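Local coordinates for probable sulfate-binding lipoprotein SubI (Mycobacterium tuberculosis, PDB 6DDN), which probably binds sulfate outside the cell membrane and hands it on for uptake, as a solute-binding lipoprotein of the prokaryotic sulfate-binding family, at residues P103-I115 with N263-A277. Residues are numbered along the deposited sequence; the frame is centred on the assembly and turned at random.
Sequences PADLVNFSVEPDI and NPLAVVATSTHLGAA. With SO4 (sulfate ion), chain F; ACT (acetate ion), chain I.
Val-107 and Ala-266 form the antiparallel hydrogen-bonded pair at the heart of this contact, a worked example of how a type 2 periplasmic binding protein fold joins distant chain segments. Val-107 N gives a nearly straight bond to Ala-266 O (2.8 Å), and Ala-266 N returns one to Val-107 O. Their side chains share a face, Val-107 CG2 resting on Ala-266 CB. On the other face Leu-106 CD2 meets Val-267 CG2 (3.8 Å), while CD1 lies against Ala-277 CB.

Pro-264 has no N-H to give Phe-109 O, but its own O is gripped twice: Asn-108 ND2 and Phe-109 N approach from opposite faces of its carbonyl plane. Asn-108 has CG anti to the backbone N (chi1 171°), which turns its amide forward along the strand for this bent bond; Trp-66 NE1 steadies OD1. The Pro-264 ring slides alongside Ile-115, CG to CG1 at 3.6 Å. Asn-263 ND2 reaches Ser-110 O (3.0 Å), shared with Trp-180 NE1. Ser-110 OG bonds Tyr-236 OH, and the Ser-110 side chain comes about 3 Å from the nearest atom of a sulfate that may mark the ligand pocket, unless it merely came from the crystallisation liquor.

At the far end, Ser-271 OG sits doubtfully close to Asp-105 OD1 (2.4 Å) and accepts from His-273 N in an ST turn, bringing Asp-105 up to the start of helix 274-284. N-cap residue His-273 directs ND1 to another sulfate, probably from the liquor.

Strand 106-108 thus lies between parallel strand 53-58 and antiparallel strand 257-267, with helix 91-99 against Ala-104 and Phe-109, and helix 274-284 against Leu-106 and Leu-265.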
# COMPACT_ATOMS: atom_id res chain seq x y z
N PRO A 103 13.26 -6.04 16.11
CA PRO A 103 14.15 -6.78 15.21
C PRO A 103 13.58 -6.82 13.80
O PRO A 103 12.41 -7.11 13.59
CB PRO A 103 14.22 -8.17 15.83
CG PRO A 103 12.96 -8.29 16.62
CD PRO A 103 12.69 -6.91 17.15
N ALA A 104 14.43 -6.50 12.83
CA ALA A 104 14.03 -6.49 11.43
C ALA A 104 15.27 -6.65 10.57
O ALA A 104 16.31 -6.06 10.85
CB ALA A 104 13.29 -5.20 11.06
N ASP A 105 15.15 -7.47 9.52
CA ASP A 105 16.18 -7.55 8.50
C ASP A 105 15.76 -6.91 7.19
O ASP A 105 16.62 -6.51 6.40
CB ASP A 105 16.56 -9.02 8.25
CG ASP A 105 17.07 -9.71 9.50
OD1 ASP A 105 18.25 -9.52 9.86
OD2 ASP A 105 16.29 -10.45 10.14
N LEU A 106 14.45 -6.78 6.95
CA LEU A 106 13.93 -6.07 5.79
C LEU A 106 12.66 -5.33 6.20
O LEU A 106 11.89 -5.79 7.04
CB LEU A 106 13.60 -7.02 4.63
CG LEU A 106 14.77 -7.61 3.85
CD1 LEU A 106 14.81 -9.11 4.05
CD2 LEU A 106 14.64 -7.26 2.38
N VAL A 107 12.46 -4.17 5.58
CA VAL A 107 11.26 -3.37 5.78
C VAL A 107 10.52 -3.28 4.46
O VAL A 107 11.14 -3.17 3.40
CB VAL A 107 11.58 -1.97 6.33
CG1 VAL A 107 11.79 -2.04 7.82
CG2 VAL A 107 12.80 -1.39 5.63
N ASN A 108 9.19 -3.36 4.53
CA ASN A 108 8.32 -3.19 3.36
C ASN A 108 7.08 -2.46 3.87
O ASN A 108 6.20 -3.07 4.47
CB ASN A 108 7.96 -4.52 2.72
CG ASN A 108 6.90 -4.39 1.65
OD1 ASN A 108 5.90 -5.10 1.66
ND2 ASN A 108 7.11 -3.46 0.73
N PHE A 109 7.03 -1.15 3.62
CA PHE A 109 6.01 -0.31 4.22
C PHE A 109 5.06 0.22 3.16
O PHE A 109 5.31 0.14 1.96
CB PHE A 109 6.66 0.83 5.01
CG PHE A 109 7.37 0.37 6.25
CD1 PHE A 109 6.88 -0.70 6.98
CD2 PHE A 109 8.53 1.00 6.68
CE1 PHE A 109 7.52 -1.14 8.12
CE2 PHE A 109 9.18 0.56 7.83
CZ PHE A 109 8.67 -0.51 8.54
N SER A 110 3.93 0.76 3.64
CA SER A 110 2.90 1.25 2.73
C SER A 110 3.38 2.47 1.95
O SER A 110 3.11 2.59 0.75
CB SER A 110 1.63 1.59 3.52
OG SER A 110 0.69 2.27 2.70
N VAL A 111 4.09 3.38 2.61
CA VAL A 111 4.47 4.65 2.02
C VAL A 111 5.95 4.91 2.28
O VAL A 111 6.52 4.46 3.28
CB VAL A 111 3.61 5.81 2.57
CG1 VAL A 111 2.16 5.64 2.15
CG2 VAL A 111 3.72 5.88 4.08
N GLU A 112 6.57 5.67 1.37
CA GLU A 112 7.99 6.00 1.50
C GLU A 112 8.34 6.71 2.81
O GLU A 112 9.41 6.42 3.36
CB GLU A 112 8.43 6.83 0.30
CG GLU A 112 9.90 7.27 0.33
CD GLU A 112 10.10 8.60 1.02
OE1 GLU A 112 11.24 8.89 1.44
OE2 GLU A 112 9.11 9.36 1.14
N PRO A 113 7.53 7.65 3.33
CA PRO A 113 7.87 8.25 4.64
C PRO A 113 8.21 7.24 5.72
O PRO A 113 9.08 7.50 6.55
CB PRO A 113 6.60 9.04 4.99
CG PRO A 113 6.02 9.40 3.68
CD PRO A 113 6.40 8.34 2.69
N ASP A 114 7.53 6.09 5.73
CA ASP A 114 7.82 5.07 6.73
C ASP A 114 9.19 4.43 6.52
O ASP A 114 9.70 3.77 7.43
CB ASP A 114 6.72 4.01 6.72
CG ASP A 114 5.39 4.56 7.19
OD1 ASP A 114 5.38 5.45 8.07
OD2 ASP A 114 4.34 4.10 6.68
N ILE A 115 9.78 4.61 5.34
CA ILE A 115 11.18 4.23 5.14
C ILE A 115 12.11 5.37 5.54
O ILE A 115 13.16 5.13 6.14
CB ILE A 115 11.41 3.82 3.67
CG1 ILE A 115 10.53 2.62 3.30
CG2 ILE A 115 12.87 3.47 3.44
CD1 ILE A 115 10.87 1.35 4.05
N ASN A 263 4.68 0.88 -2.98
CA ASN A 263 5.04 0.33 -1.69
C ASN A 263 6.54 0.08 -1.62
O ASN A 263 7.04 -0.83 -2.30
CB ASN A 263 4.28 -0.96 -1.43
CG ASN A 263 2.78 -0.77 -1.52
OD1 ASN A 263 2.11 -1.38 -2.36
ND2 ASN A 263 2.23 0.09 -0.67
N PRO A 264 7.29 0.85 -0.83
CA PRO A 264 8.75 0.69 -0.81
C PRO A 264 9.22 -0.51 -0.01
O PRO A 264 8.54 -1.00 0.90
CB PRO A 264 9.23 1.99 -0.16
CG PRO A 264 8.09 2.42 0.70
CD PRO A 264 6.84 1.99 -0.02
N LEU A 265 10.41 -0.98 -0.36
CA LEU A 265 11.09 -2.08 0.31
C LEU A 265 12.56 -1.74 0.44
O LEU A 265 13.17 -1.23 -0.50
CB LEU A 265 10.92 -3.40 -0.47
CG LEU A 265 11.86 -4.56 -0.12
CD1 LEU A 265 11.33 -5.34 1.08
CD2 LEU A 265 12.04 -5.47 -1.32
N ALA A 266 13.13 -2.01 1.61
CA ALA A 266 14.52 -1.70 1.86
C ALA A 266 15.10 -2.71 2.84
O ALA A 266 14.38 -3.27 3.68
CB ALA A 266 14.70 -0.28 2.41
N VAL A 267 16.40 -2.94 2.73
CA VAL A 267 17.11 -3.79 3.68
C VAL A 267 17.42 -2.97 4.92
O VAL A 267 17.78 -1.79 4.84
CB VAL A 267 18.40 -4.35 3.03
CG1 VAL A 267 19.43 -4.70 4.09
CG2 VAL A 267 18.07 -5.56 2.17
N VAL A 268 17.26 -3.58 6.09
CA VAL A 268 17.57 -2.92 7.35
C VAL A 268 19.08 -2.94 7.54
O VAL A 268 19.71 -4.00 7.53
CB VAL A 268 16.85 -3.60 8.53
CG1 VAL A 268 17.55 -3.27 9.84
CG2 VAL A 268 15.40 -3.17 8.57
N ALA A 269 19.67 -1.75 7.72
CA ALA A 269 21.12 -1.65 7.81
C ALA A 269 21.67 -2.32 9.07
O ALA A 269 22.76 -2.89 9.04
CB ALA A 269 21.55 -0.18 7.76
N THR A 270 20.92 -2.26 10.17
CA THR A 270 21.39 -2.81 11.44
C THR A 270 21.23 -4.32 11.54
O THR A 270 21.32 -4.87 12.64
CB THR A 270 20.64 -2.14 12.60
OG1 THR A 270 19.24 -2.45 12.50
CG2 THR A 270 20.82 -0.64 12.54
N SER A 271 21.00 -5.01 10.42
CA SER A 271 20.76 -6.44 10.45
C SER A 271 22.07 -7.22 10.31
O SER A 271 22.96 -6.83 9.55
CB SER A 271 19.81 -6.85 9.33
OG SER A 271 20.03 -8.20 8.94
N THR A 272 22.16 -8.32 11.05
CA THR A 272 23.31 -9.21 11.01
C THR A 272 23.20 -10.26 9.91
O THR A 272 23.88 -11.29 9.99
CB THR A 272 23.48 -9.89 12.37
OG1 THR A 272 22.41 -10.84 12.56
CG2 THR A 272 23.44 -8.87 13.49
N HIS A 273 22.37 -10.03 8.90
CA HIS A 273 22.11 -11.01 7.85
C HIS A 273 22.01 -10.34 6.49
O HIS A 273 21.21 -10.75 5.64
CB HIS A 273 20.82 -11.79 8.13
CG HIS A 273 20.86 -12.61 9.38
ND1 HIS A 273 21.83 -13.56 9.62
CD2 HIS A 273 20.05 -12.62 10.46
CE1 HIS A 273 21.62 -14.12 10.79
NE2 HIS A 273 20.54 -13.57 11.33
N LEU A 274 22.83 -9.31 6.26
CA LEU A 274 22.69 -8.54 5.03
C LEU A 274 22.99 -9.38 3.79
O LEU A 274 22.59 -8.99 2.69
CB LEU A 274 23.58 -7.30 5.07
CG LEU A 274 23.17 -6.25 6.10
CD1 LEU A 274 23.46 -4.85 5.58
CD2 LEU A 274 21.70 -6.37 6.46
N GLY A 275 23.67 -10.51 3.94
CA GLY A 275 23.81 -11.43 2.84
C GLY A 275 22.47 -11.97 2.39
O GLY A 275 22.07 -11.79 1.23
N ALA A 276 21.74 -12.61 3.31
CA ALA A 276 20.43 -13.14 2.98
C ALA A 276 19.42 -12.03 2.75
O ALA A 276 18.58 -12.12 1.84
CB ALA A 276 19.94 -14.08 4.08
N ALA A 277 19.47 -10.97 3.56
CA ALA A 277 18.53 -9.87 3.41
C ALA A 277 18.64 -9.21 2.04
O ALA A 277 17.63 -8.88 1.42
CB ALA A 277 18.73 -8.84 4.53
S SO4 F . 23.86 -14.09 6.13
O1 SO4 F . 23.22 -13.97 7.44
O2 SO4 F . 24.11 -15.50 5.85
O3 SO4 F . 22.98 -13.53 5.11
O4 SO4 F . 25.12 -13.36 6.13
C ACT I . 19.02 -8.80 13.84
O ACT I . 19.77 -9.30 12.96
OXT ACT I . 18.15 -7.89 13.72
CH3 ACT I . 19.18 -9.38 15.29